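TadZ (Pseudomonas aeruginosa, PDB 4LDA) is a pilus assembly protein, probably able as a whole to bind and hydrolyse ATP, seen here through its N-terminal CheY-like receiver domain. Local coordinates at residues Q20-S25 against A108-L113. Numbering follows the deposited sequence.
Sequences QNSLAS and ARASEL. With SO4 (sulfate ion), chain J.
In this CheY-like receiver fold, Ser22 and Leu23, near the C-terminal end of the first helix, 13-22, meet Ala110 and Leu113 at the N-terminal end of the last, 110-121. Backbones come close at Ser22 and Ala110, whose CA atoms lie 4.5 Å apart, a spacing that these two small residues allow. The methyl of Ala110 faces the serine side chain, CB 3.7 Å from Ser22 OG, while Leu113 CD2 presses on Ser22 CB at 3.6 Å. With chi1 at -57°, Ser22 OG stands beside its own backbone N and is hydrogen-bonded to Trp18 O one turn back, so this buried hydroxyl is satisfied within its helix. Leu23 CD2 lies 4.0 Å from Leu113 CB. No hydrogen bond joins the two segments; the interface is van der Waals packing. A sulfate, most likely a crystallisation component, takes a hydrogen bond from Ser111 OG to its O4 (2.8 Å) and a weak one from Ala110 N to its O2. Leu113 also packs on Trp18 and Leu19, and Leu23 on Ile117. Trp18 NE1 is hydrogen-bonded to Ala108 O in the loop leading into helix 110-121; as in CheY, the two helices lie side by side on one face of the five-stranded parallel sheet.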
ATOM      1  N   GLN A  20      10.661  -3.213  -2.664  1.00 53.97           N
ATOM      2  CA  GLN A  20      11.174  -3.605  -3.980  1.00 53.98           C
ATOM      3  C   GLN A  20      11.895  -4.944  -3.951  1.00 56.52           C
ATOM      4  O   GLN A  20      11.685  -5.760  -4.851  1.00 56.28           O
ATOM      5  CB  GLN A  20      12.119  -2.535  -4.549  1.00 56.65           C
ATOM      6  CG  GLN A  20      11.366  -1.344  -5.115  1.00 76.26           C
ATOM      7  CD  GLN A  20      12.202  -0.162  -5.556  1.00 86.68           C
ATOM      8  OE1 GLN A  20      13.329   0.049  -5.104  1.00 83.97           O
ATOM      9  NE2 GLN A  20      11.596   0.729  -6.328  1.00 71.48           N
ATOM     10  N   ASN A  21      12.746  -5.162  -2.939  1.00 53.03           N
ATOM     11  CA  ASN A  21      13.537  -6.381  -2.794  1.00 53.54           C
ATOM     12  C   ASN A  21      12.678  -7.562  -2.412  1.00 58.04           C
ATOM     13  O   ASN A  21      12.869  -8.635  -2.974  1.00 60.21           O
ATOM     14  CB  ASN A  21      14.652  -6.191  -1.752  1.00 56.18           C
ATOM     15  CG  ASN A  21      15.771  -5.257  -2.187  1.00 76.40           C
ATOM     16  OD1 ASN A  21      16.005  -5.012  -3.384  1.00 75.47           O
ATOM     17  ND2 ASN A  21      16.522  -4.742  -1.229  1.00 67.30           N
ATOM     18  N   SER A  22      11.732  -7.371  -1.476  1.00 53.11           N
ATOM     19  CA  SER A  22      10.834  -8.427  -1.011  1.00 51.56           C
ATOM     20  C   SER A  22       9.866  -8.873  -2.098  1.00 55.70           C
ATOM     21  O   SER A  22       9.584 -10.080  -2.194  1.00 56.90           O
ATOM     22  CB  SER A  22      10.038  -7.958   0.205  1.00 51.70           C
ATOM     23  OG  SER A  22      10.884  -7.531   1.258  1.00 54.35           O
ATOM     24  N   LEU A  23       9.363  -7.917  -2.918  1.00 49.09           N
ATOM     25  CA  LEU A  23       8.337  -8.212  -3.912  1.00 48.68           C
ATOM     26  C   LEU A  23       8.868  -8.384  -5.323  1.00 54.52           C
ATOM     27  O   LEU A  23       8.061  -8.497  -6.247  1.00 55.78           O
ATOM     28  CB  LEU A  23       7.286  -7.080  -3.907  1.00 48.14           C
ATOM     29  CG  LEU A  23       6.433  -6.975  -2.624  1.00 50.20           C
ATOM     30  CD1 LEU A  23       5.561  -5.732  -2.632  1.00 49.47           C
ATOM     31  CD2 LEU A  23       5.620  -8.188  -2.443  1.00 46.87           C
ATOM     32  N   ALA A  24      10.189  -8.494  -5.491  1.00 52.05           N
ATOM     33  CA  ALA A  24      10.864  -8.613  -6.776  1.00 52.88           C
ATOM     34  C   ALA A  24      10.308  -9.777  -7.653  1.00 58.57           C
ATOM     35  O   ALA A  24      10.171  -9.624  -8.872  1.00 59.68           O
ATOM     36  CB  ALA A  24      12.353  -8.794  -6.554  1.00 54.59           C
ATOM     37  N   SER A  25       9.998 -10.911  -7.043  1.00 56.90           N
ATOM     38  CA  SER A  25       9.423 -12.101  -7.710  1.00 57.31           C
ATOM     39  C   SER A  25       7.945 -11.879  -8.137  1.00 58.03           C
ATOM     40  O   SER A  25       7.509 -12.466  -9.110  1.00 58.17           O
ATOM     41  CB  SER A  25       9.503 -13.317  -6.784  1.00 59.80           C
ATOM     42  OG  SER A  25       8.899 -13.057  -5.520  1.00 63.84           O
ATOM     43  N   ALA A 108       9.605  -6.415   8.100  1.00 54.59           N
ATOM     44  CA  ALA A 108       9.013  -7.751   8.210  1.00 54.18           C
ATOM     45  C   ALA A 108       9.653  -8.684   7.174  1.00 58.11           C
ATOM     46  O   ALA A 108      10.120  -8.209   6.145  1.00 55.97           O
ATOM     47  CB  ALA A 108       7.510  -7.674   8.016  1.00 54.11           C
ATOM     48  N   ARG A 109       9.691  -9.999   7.435  1.00 55.82           N
ATOM     49  CA  ARG A 109      10.263 -10.983   6.503  1.00 55.30           C
ATOM     50  C   ARG A 109       9.665 -10.822   5.102  1.00 60.57           C
ATOM     51  O   ARG A 109       8.469 -10.529   4.983  1.00 61.56           O
ATOM     52  CB  ARG A 109      10.017 -12.420   7.016  1.00 54.32           C
ATOM     53  CG  ARG A 109      10.783 -12.735   8.270  1.00 69.61           C
ATOM     54  CD  ARG A 109      10.475 -14.118   8.789  1.00 98.30           C
ATOM     55  NE  ARG A 109      11.196 -14.376  10.037  1.00117.46           N
ATOM     56  CZ  ARG A 109      11.120 -15.507  10.729  1.00136.48           C
ATOM     57  NH1 ARG A 109      10.352 -16.503  10.305  1.00126.95           N
ATOM     58  NH2 ARG A 109      11.813 -15.651  11.851  1.00123.11           N
ATOM     59  N   ALA A 110      10.481 -11.026   4.049  1.00 56.76           N
ATOM     60  CA  ALA A 110      10.023 -10.932   2.665  1.00 55.56           C
ATOM     61  C   ALA A 110       8.851 -11.891   2.373  1.00 59.16           C
ATOM     62  O   ALA A 110       7.951 -11.520   1.629  1.00 58.73           O
ATOM     63  CB  ALA A 110      11.176 -11.231   1.717  1.00 57.29           C
ATOM     64  N   SER A 111       8.843 -13.089   3.004  1.00 56.70           N
ATOM     65  CA  SER A 111       7.812 -14.121   2.835  1.00 56.42           C
ATOM     66  C   SER A 111       6.437 -13.623   3.331  1.00 62.05           C
ATOM     67  O   SER A 111       5.411 -14.088   2.831  1.00 62.06           O
ATOM     68  CB  SER A 111       8.206 -15.410   3.555  1.00 58.10           C
ATOM     69  OG  SER A 111       8.415 -15.199   4.939  1.00 66.22           O
ATOM     70  N   GLU A 112       6.421 -12.656   4.268  1.00 58.77           N
ATOM     71  CA  GLU A 112       5.194 -12.066   4.784  1.00 57.92           C
ATOM     72  C   GLU A 112       4.570 -11.158   3.749  1.00 60.22           C
ATOM     73  O   GLU A 112       3.341 -11.116   3.646  1.00 61.14           O
ATOM     74  CB  GLU A 112       5.453 -11.294   6.078  1.00 59.79           C
ATOM     75  CG  GLU A 112       5.828 -12.164   7.276  1.00 74.06           C
ATOM     76  CD  GLU A 112       6.042 -11.399   8.567  1.00112.36           C
ATOM     77  OE1 GLU A 112       5.196 -10.535   8.896  1.00113.02           O
ATOM     78  OE2 GLU A 112       7.032 -11.702   9.276  1.00112.89           O
ATOM     79  N   LEU A 113       5.407 -10.473   2.953  1.00 55.08           N
ATOM     80  CA  LEU A 113       4.975  -9.566   1.891  1.00 54.69           C
ATOM     81  C   LEU A 113       4.494 -10.337   0.679  1.00 55.93           C
ATOM     82  O   LEU A 113       3.461  -9.985   0.137  1.00 55.60           O
ATOM     83  CB  LEU A 113       6.105  -8.592   1.490  1.00 55.38           C
ATOM     84  CG  LEU A 113       6.092  -7.224   2.205  1.00 59.96           C
ATOM     85  CD1 LEU A 113       6.278  -7.376   3.694  1.00 60.98           C
ATOM     86  CD2 LEU A 113       7.180  -6.376   1.701  1.00 60.86           C
TER
HETATM   87  S   SO4 J 202      12.195 -14.792   4.350  1.00138.62           S
HETATM   88  O1  SO4 J 202      13.516 -15.185   4.849  1.00139.76           O
HETATM   89  O2  SO4 J 202      12.113 -13.328   4.348  1.00138.67           O
HETATM   90  O3  SO4 J 202      11.989 -15.280   2.979  1.00137.39           O
HETATM   91  O4  SO4 J 202      11.182 -15.372   5.238  1.00139.24           O